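Local coordinates for axin interactor, dorsalization-associated protein (Danio rerio, PDB 2QZQ), which acts as a ventralizing factor in the embryo, binding axin, disrupting its homodimerization and so inhibiting axin-mediated JNK activation, at residues G1-R6 with F67-E72; L18-I23 with L144-T149; D33-V38 with V51-V56. One frame throughout, in Å; residues are numbered along the deposited sequence.

Contact 1. Residues G1-R6 with F67-E72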
# COMPACT_ATOMS: atom_id res chain seq x y z
N GLY A 1 3.87 -7.25 -12.32
CA GLY A 1 3.72 -7.35 -10.83
C GLY A 1 4.80 -8.24 -10.22
O GLY A 1 5.47 -9.01 -10.93
N SER A 2 4.99 -8.10 -8.90
CA SER A 2 5.98 -8.88 -8.17
C SER A 2 5.44 -9.31 -6.79
O SER A 2 6.17 -9.28 -5.81
CB SER A 2 7.29 -8.11 -8.03
OG SER A 2 7.12 -6.85 -7.38
N LEU A 3 4.16 -9.69 -6.75
CA LEU A 3 3.49 -10.09 -5.51
C LEU A 3 3.95 -11.49 -5.17
O LEU A 3 4.00 -12.36 -6.05
CB LEU A 3 1.97 -10.05 -5.65
CG LEU A 3 1.27 -8.70 -5.87
CD1 LEU A 3 -0.22 -8.88 -5.78
CD2 LEU A 3 1.73 -7.59 -4.88
N LEU A 4 4.31 -11.69 -3.91
CA LEU A 4 4.94 -12.93 -3.49
C LEU A 4 3.92 -13.83 -2.80
O LEU A 4 2.93 -13.34 -2.27
CB LEU A 4 6.11 -12.60 -2.58
CG LEU A 4 7.36 -11.98 -3.21
CD1 LEU A 4 8.20 -11.36 -2.13
CD2 LEU A 4 8.16 -13.02 -3.99
N PRO A 5 4.16 -15.15 -2.81
CA PRO A 5 3.21 -16.05 -2.16
C PRO A 5 3.24 -15.82 -0.65
O PRO A 5 4.25 -15.33 -0.13
CB PRO A 5 3.74 -17.46 -2.48
CG PRO A 5 4.92 -17.29 -3.40
CD PRO A 5 5.34 -15.84 -3.36
N ARG A 6 2.14 -16.15 0.02
CA ARG A 6 2.09 -16.22 1.49
C ARG A 6 3.26 -17.07 2.04
O ARG A 6 3.58 -18.14 1.49
CB ARG A 6 0.74 -16.79 1.93
CG ARG A 6 0.44 -16.68 3.44
CD ARG A 6 -1.00 -17.06 3.76
NE ARG A 6 -1.95 -16.28 2.96
CZ ARG A 6 -3.24 -16.56 2.80
NH1 ARG A 6 -3.77 -17.62 3.39
NH2 ARG A 6 -4.00 -15.77 2.05
N PHE A 67 -8.62 -2.52 -7.60
CA PHE A 67 -7.50 -3.45 -7.63
C PHE A 67 -7.96 -4.87 -7.33
O PHE A 67 -7.67 -5.80 -8.11
CB PHE A 67 -6.43 -3.05 -6.59
CG PHE A 67 -5.49 -1.96 -7.07
CD1 PHE A 67 -4.25 -2.28 -7.63
CD2 PHE A 67 -5.88 -0.62 -7.00
CE1 PHE A 67 -3.40 -1.26 -8.09
CE2 PHE A 67 -5.04 0.40 -7.47
CZ PHE A 67 -3.80 0.09 -8.01
N SER A 68 -8.68 -5.02 -6.20
CA SER A 68 -9.15 -6.32 -5.71
C SER A 68 -8.05 -7.37 -5.79
O SER A 68 -8.20 -8.39 -6.46
CB SER A 68 -10.38 -6.79 -6.50
OG SER A 68 -11.38 -5.79 -6.54
N VAL A 69 -6.94 -7.10 -5.11
CA VAL A 69 -5.81 -8.00 -5.10
C VAL A 69 -5.26 -8.16 -3.68
O VAL A 69 -5.20 -7.18 -2.91
CB VAL A 69 -4.71 -7.51 -6.08
CG1 VAL A 69 -4.04 -6.21 -5.58
CG2 VAL A 69 -3.69 -8.62 -6.34
N ASP A 70 -4.86 -9.38 -3.33
CA ASP A 70 -4.26 -9.67 -2.02
C ASP A 70 -2.76 -9.49 -2.06
O ASP A 70 -2.08 -9.95 -2.98
CB ASP A 70 -4.56 -11.10 -1.56
CG ASP A 70 -6.02 -11.34 -1.24
OD1 ASP A 70 -6.82 -10.36 -1.14
OD2 ASP A 70 -6.36 -12.54 -1.07
N VAL A 71 -2.23 -8.79 -1.06
CA VAL A 71 -0.80 -8.67 -0.89
C VAL A 71 -0.41 -9.39 0.41
O VAL A 71 -0.95 -9.09 1.47
CB VAL A 71 -0.33 -7.18 -0.88
CG1 VAL A 71 1.17 -7.08 -0.68
CG2 VAL A 71 -0.75 -6.49 -2.20
N GLU A 72 0.55 -10.31 0.30
CA GLU A 72 1.03 -11.09 1.44
C GLU A 72 2.24 -10.43 2.07
O GLU A 72 3.30 -10.29 1.44
CB GLU A 72 1.36 -12.55 1.01
CG GLU A 72 0.21 -13.24 0.21
CD GLU A 72 -1.04 -13.54 1.04
OE1 GLU A 72 -1.00 -13.49 2.30
OE2 GLU A 72 -2.08 -13.85 0.43
O HOH W 1 1.81 -10.88 -2.09
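L3 and R6 carry a surface contact, part apolar and part ionic, in which the loop ahead of strand 15-24 passes over strand 64-72 of the C-terminal C2 domain. At one end L3 spreads its two methyls over V69 and V71: CD1 of L3 lies 3.5 Å from CG2 of V69, and CD2 of L3 lies 3.8 Å from CG2 of V71. In between, a water takes the N-H of E72 at 2.8 Å from E72 N and donates to the carbonyl O of L4. At the far end the R6 guanidinium grips E72 side-on, with NE of R6 bonded to OE1 at 3.0 Å and NH2 of R6 to OE2 at 3.2 Å. The bend of E72 at chi2 (-69°) swings its carboxylate across R6 at a slant, the planes 56° apart, so NE reaches OE1 from above the carboxylate plane. Exchanging E72 for an alanine removes both oxygens and would probably leave the R6 guanidinium without its bonded carboxylate, free to turn. Two nitrogens on two oxygens fix how the guanidinium sits, and OE1, shared by R6 NE and the T17 hydroxyl, links the loop to strand 15-24 as well as to 64-72.

Contact 2. Residues L18-I23 with L144-T149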
# COMPACT_ATOMS: atom_id res chain seq x y z
N LEU A 18 -3.15 -8.24 3.14
CA LEU A 18 -3.87 -6.99 2.89
C LEU A 18 -4.49 -7.04 1.52
O LEU A 18 -3.76 -7.16 0.51
CB LEU A 18 -2.92 -5.79 3.00
CG LEU A 18 -2.28 -5.59 4.37
CD1 LEU A 18 -1.16 -4.55 4.31
CD2 LEU A 18 -3.34 -5.24 5.41
N THR A 19 -5.82 -6.99 1.47
CA THR A 19 -6.53 -6.92 0.21
C THR A 19 -6.60 -5.45 -0.17
O THR A 19 -7.15 -4.65 0.57
CB THR A 19 -7.98 -7.45 0.35
OG1 THR A 19 -7.93 -8.79 0.87
CG2 THR A 19 -8.72 -7.44 -1.00
N ILE A 20 -6.06 -5.10 -1.32
CA ILE A 20 -6.18 -3.74 -1.80
C ILE A 20 -7.43 -3.75 -2.63
O ILE A 20 -7.48 -4.37 -3.72
CB ILE A 20 -4.96 -3.29 -2.65
CG1 ILE A 20 -3.65 -3.38 -1.85
CG2 ILE A 20 -5.21 -1.91 -3.26
CD1 ILE A 20 -2.39 -3.19 -2.71
N GLU A 21 -8.47 -3.09 -2.11
CA GLU A 21 -9.76 -3.10 -2.76
C GLU A 21 -9.78 -2.06 -3.85
O GLU A 21 -9.95 -2.38 -5.01
CB GLU A 21 -10.89 -2.87 -1.74
CG GLU A 21 -10.87 -3.97 -0.66
CD GLU A 21 -11.94 -3.81 0.42
OE1 GLU A 21 -12.45 -2.70 0.63
OE2 GLU A 21 -12.25 -4.83 1.07
N LYS A 22 -9.58 -0.80 -3.47
CA LYS A 22 -9.64 0.28 -4.43
C LYS A 22 -8.93 1.49 -3.84
O LYS A 22 -8.68 1.53 -2.64
CB LYS A 22 -11.08 0.62 -4.78
CG LYS A 22 -11.86 1.32 -3.68
CD LYS A 22 -13.33 1.41 -4.02
CE LYS A 22 -14.11 1.88 -2.80
NZ LYS A 22 -15.55 2.10 -3.12
N ILE A 23 -8.61 2.45 -4.70
CA ILE A 23 -8.06 3.71 -4.26
C ILE A 23 -8.86 4.85 -4.88
O ILE A 23 -9.12 4.87 -6.10
CB ILE A 23 -6.52 3.83 -4.52
CG1 ILE A 23 -5.96 5.13 -3.90
CG2 ILE A 23 -6.18 3.75 -6.00
CD1 ILE A 23 -4.41 5.25 -4.06
N LEU A 144 -7.50 5.18 0.27
CA LEU A 144 -7.14 3.79 -0.04
C LEU A 144 -7.98 2.87 0.85
O LEU A 144 -7.96 2.99 2.08
CB LEU A 144 -5.64 3.57 0.21
CG LEU A 144 -5.08 2.16 0.00
CD1 LEU A 144 -5.13 1.74 -1.50
CD2 LEU A 144 -3.67 2.06 0.58
N HIS A 145 -8.70 1.93 0.22
CA HIS A 145 -9.59 1.00 0.95
C HIS A 145 -8.94 -0.35 0.95
O HIS A 145 -8.66 -0.91 -0.13
CB HIS A 145 -10.92 0.86 0.23
CG HIS A 145 -11.80 2.06 0.34
ND1 HIS A 145 -11.55 3.24 -0.32
CD2 HIS A 145 -12.96 2.25 1.02
CE1 HIS A 145 -12.51 4.11 -0.05
NE2 HIS A 145 -13.38 3.53 0.76
N LEU A 146 -8.66 -0.86 2.15
CA LEU A 146 -8.06 -2.18 2.36
C LEU A 146 -8.95 -3.09 3.21
O LEU A 146 -9.84 -2.60 3.94
CB LEU A 146 -6.69 -2.09 3.07
CG LEU A 146 -5.64 -1.10 2.58
CD1 LEU A 146 -4.46 -1.04 3.55
CD2 LEU A 146 -5.20 -1.48 1.17
N ASN A 147 -8.72 -4.39 3.08
CA ASN A 147 -9.25 -5.38 4.05
C ASN A 147 -8.09 -6.16 4.62
O ASN A 147 -7.24 -6.65 3.86
CB ASN A 147 -10.29 -6.31 3.41
CG ASN A 147 -11.03 -7.16 4.44
OD1 ASN A 147 -11.52 -6.65 5.42
ND2 ASN A 147 -11.10 -8.47 4.21
N GLN A 148 -8.01 -6.23 5.95
CA GLN A 148 -6.95 -6.97 6.64
C GLN A 148 -7.46 -8.34 7.11
O GLN A 148 -8.56 -8.43 7.67
CB GLN A 148 -6.40 -6.22 7.86
CG GLN A 148 -6.21 -4.72 7.67
CD GLN A 148 -5.33 -4.12 8.73
OE1 GLN A 148 -4.30 -4.69 9.09
NE2 GLN A 148 -5.72 -2.94 9.23
N THR A 149 -6.68 -9.37 6.84
CA THR A 149 -6.96 -10.72 7.33
C THR A 149 -5.73 -11.21 8.04
O THR A 149 -4.62 -11.22 7.47
CB THR A 149 -7.30 -11.73 6.21
OG1 THR A 149 -8.29 -11.17 5.34
CG2 THR A 149 -7.83 -13.04 6.82
O HOH W 2 -7.36 -9.62 3.37
O HOH W 3 -12.30 -1.22 3.13
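I20 and L146 lie side by side at the apolar centre, I20 CG1 3.9 Å from L146 CD2, in a buried row on one face of the sheet. L144 extends the row: with its CG anti to the backbone N (chi1 177°), it brings CD1 to 3.9 Å from CB of I23 and also near CG2 of I20. F88 of strand 85-94 packs on L18, L144 and L146, so this face looks into the C2 beta sandwich. At the other end CD2 of L18 rests 3.7 Å from CG of Q148, whose amide NE2 bonds the carbonyl of E112. Between the faces runs the antiparallel ladder, its T19-N147 pair closed by two backbone bonds. Past I20 a classic beta bulge shifts the register: E21 and K22 both face H145, whose carbonyl O accepts the N-H of E21 at 3.0 Å and, weakly, that of K22. The next link is nearly straight, from H145 N to the carbonyl O of K22 at 2.9 Å. On the opposite face K22 leaves its backbone with CG between N and the carbonyl carbon (chi1 72°), then runs extended beside H145. Its CE sits over the middle of the imidazole, 3.8 Å from the ring centroid, a CH-pi contact, while Y64 offers K22 a cation-pi partner. Farther along, one water spans OE1 of E21 and the L146 carbonyl, and another donates to the N147 carbonyl and to OG1 of T19, a hydroxyl also bonded to D70. Strand 15-24 is thus held to 144-151 by largely apolar packing on the inner face and by the K22-H145 contact and water bridges on the outer, with the bulge taken up by one shared carbonyl.

Contact 3. Residues D33-V38 with V51-V56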
# COMPACT_ATOMS: atom_id res chain seq x y z
N ASP A 33 -1.93 3.17 -16.52
CA ASP A 33 -1.22 1.97 -16.06
C ASP A 33 -0.92 2.05 -14.56
O ASP A 33 0.23 1.92 -14.13
CB ASP A 33 0.07 1.74 -16.86
CG ASP A 33 -0.21 1.43 -18.33
OD1 ASP A 33 -1.34 1.07 -18.66
OD2 ASP A 33 0.73 1.56 -19.13
N PRO A 34 -1.97 2.28 -13.77
CA PRO A 34 -1.75 2.47 -12.33
C PRO A 34 -1.39 1.18 -11.60
O PRO A 34 -1.92 0.10 -11.91
CB PRO A 34 -3.09 3.01 -11.84
CG PRO A 34 -4.10 2.41 -12.78
CD PRO A 34 -3.40 2.38 -14.15
N TYR A 35 -0.51 1.29 -10.62
CA TYR A 35 -0.23 0.15 -9.74
C TYR A 35 0.24 0.62 -8.38
O TYR A 35 0.44 1.81 -8.15
CB TYR A 35 0.76 -0.84 -10.35
CG TYR A 35 2.17 -0.33 -10.49
CD1 TYR A 35 2.56 0.44 -11.61
CD2 TYR A 35 3.14 -0.62 -9.53
CE1 TYR A 35 3.87 0.91 -11.74
CE2 TYR A 35 4.45 -0.15 -9.64
CZ TYR A 35 4.81 0.60 -10.77
OH TYR A 35 6.11 1.05 -10.89
N ILE A 36 0.39 -0.33 -7.46
CA ILE A 36 0.83 0.01 -6.09
C ILE A 36 2.02 -0.81 -5.69
O ILE A 36 2.06 -2.02 -5.93
CB ILE A 36 -0.34 -0.13 -5.08
CG1 ILE A 36 -1.39 0.95 -5.35
CG2 ILE A 36 0.17 -0.06 -3.56
CD1 ILE A 36 -2.68 0.83 -4.46
N THR A 37 2.99 -0.14 -5.05
CA THR A 37 4.14 -0.76 -4.47
C THR A 37 3.90 -0.80 -2.97
O THR A 37 3.64 0.25 -2.34
CB THR A 37 5.41 0.02 -4.76
OG1 THR A 37 5.66 -0.03 -6.16
CG2 THR A 37 6.64 -0.58 -4.03
N VAL A 38 3.99 -2.01 -2.44
CA VAL A 38 3.82 -2.26 -1.01
C VAL A 38 5.18 -2.66 -0.43
O VAL A 38 5.82 -3.63 -0.88
CB VAL A 38 2.76 -3.37 -0.72
CG1 VAL A 38 2.55 -3.59 0.84
CG2 VAL A 38 1.43 -3.08 -1.42
N VAL A 51 10.23 -5.62 -1.49
CA VAL A 51 9.22 -4.70 -2.00
C VAL A 51 8.38 -5.50 -2.98
O VAL A 51 8.93 -6.36 -3.68
CB VAL A 51 9.92 -3.47 -2.65
CG1 VAL A 51 8.92 -2.48 -3.16
CG2 VAL A 51 10.82 -2.78 -1.61
N GLN A 52 7.07 -5.27 -3.00
CA GLN A 52 6.17 -5.96 -3.90
C GLN A 52 5.29 -5.01 -4.72
O GLN A 52 4.66 -4.10 -4.15
CB GLN A 52 5.24 -6.89 -3.13
CG GLN A 52 5.92 -7.98 -2.29
CD GLN A 52 4.90 -8.75 -1.50
OE1 GLN A 52 4.22 -9.61 -2.04
NE2 GLN A 52 4.76 -8.41 -0.21
N ASP A 53 5.22 -5.22 -6.04
CA ASP A 53 4.36 -4.41 -6.92
C ASP A 53 3.10 -5.15 -7.27
O ASP A 53 3.15 -6.31 -7.71
CB ASP A 53 5.09 -4.05 -8.22
CG ASP A 53 6.19 -3.05 -8.04
OD1 ASP A 53 6.35 -2.47 -6.93
OD2 ASP A 53 6.92 -2.82 -9.03
N THR A 54 1.94 -4.51 -7.14
CA THR A 54 0.74 -5.11 -7.71
C THR A 54 0.91 -5.15 -9.23
O THR A 54 1.73 -4.39 -9.80
CB THR A 54 -0.60 -4.40 -7.38
OG1 THR A 54 -0.70 -3.17 -8.12
CG2 THR A 54 -0.81 -4.15 -5.85
N PRO A 55 0.17 -6.05 -9.90
CA PRO A 55 -0.01 -5.87 -11.33
C PRO A 55 -0.71 -4.55 -11.58
O PRO A 55 -1.32 -3.97 -10.65
CB PRO A 55 -0.98 -6.98 -11.72
CG PRO A 55 -0.88 -8.02 -10.62
CD PRO A 55 -0.50 -7.26 -9.37
N VAL A 56 -0.64 -4.08 -12.82
CA VAL A 56 -1.40 -2.90 -13.25
C VAL A 56 -2.91 -3.13 -13.15
O VAL A 56 -3.44 -4.18 -13.55
CB VAL A 56 -0.96 -2.45 -14.68
CG1 VAL A 56 -1.97 -1.48 -15.32
CG2 VAL A 56 0.39 -1.81 -14.60
O HOH W 4 7.88 -0.10 -9.08
O HOH W 5 6.46 -5.95 0.62
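T54 and I36 meet through a torsion: chi1 of T54 (73°) sets OG1 between its own backbone N and carbonyl carbon, in line to accept the N-H of I36 at 3.1 Å from I36 N. The same hydroxyl gives its proton to the carbonyl O of P55, 2.7 Å from OG1, so it acts as acceptor and donor at once. T37 and D53, a non-hydrogen-bonded antiparallel pair, have matching first torsions (-66° and -71°), and the two side chains run alongside each other, pointing the same way. That places OG1 of T37 2.7 Å from OD1 of D53, to which it donates from above the carboxylate plane. The ammonium of K91 also bonds the T37 hydroxyl, which would probably polarise its O-H and strengthen the bond to D53. The other oxygen, OD2 of D53, comes 3.7 Å from CE2 of Y35 and shares a water with the Y35 hydroxyl. Backbone bonds complete the hairpin. T54 N reaches the carbonyl O of I36 at 2.8 Å, and V38 exchanges two bonds with Q52, of which V38 N to the carbonyl O of Q52 is 2.8 Å. V56 packs on D33 and P34, its CG1 lying 3.6 Å from CA of D33 and its CA approaching the carbonyl O of P34 at 3.3 Å. In the sheet, 52-53 is an outermost strand, with 34-41 between it and 85-94. I36, V38 and T54 turn inward onto I20 of strand 15-24, with F67 of strand 64-72 against I36 and T54. On the outer side of 52-53, Q52 and D53 receive the N-terminal loop through L4 and S2.

In the fold
All three contacts lie in one antiparallel C2 domain, their centres 9 to 13 Å apart. Contacts 1 and 2 share a seam, since strands 64-72 and 15-24 are neighbours, probably bonded from V71 N to L18 O and from I20 N to V69 O. Contact 3, nested along the chain inside the loops closed by the other two, sits across the sandwich and meets contact 2 in its interior, where L144 packs on I36. The loop 1-6 bridges 64-72 to 52-53, through a backbone bond of S2 with D53 and a bond from L4 N to the Q52 side chain, and so ties contact 1 to contact 3. Most of these segments fall in a region that probably binds axin, so that region appears built into the sandwich itself.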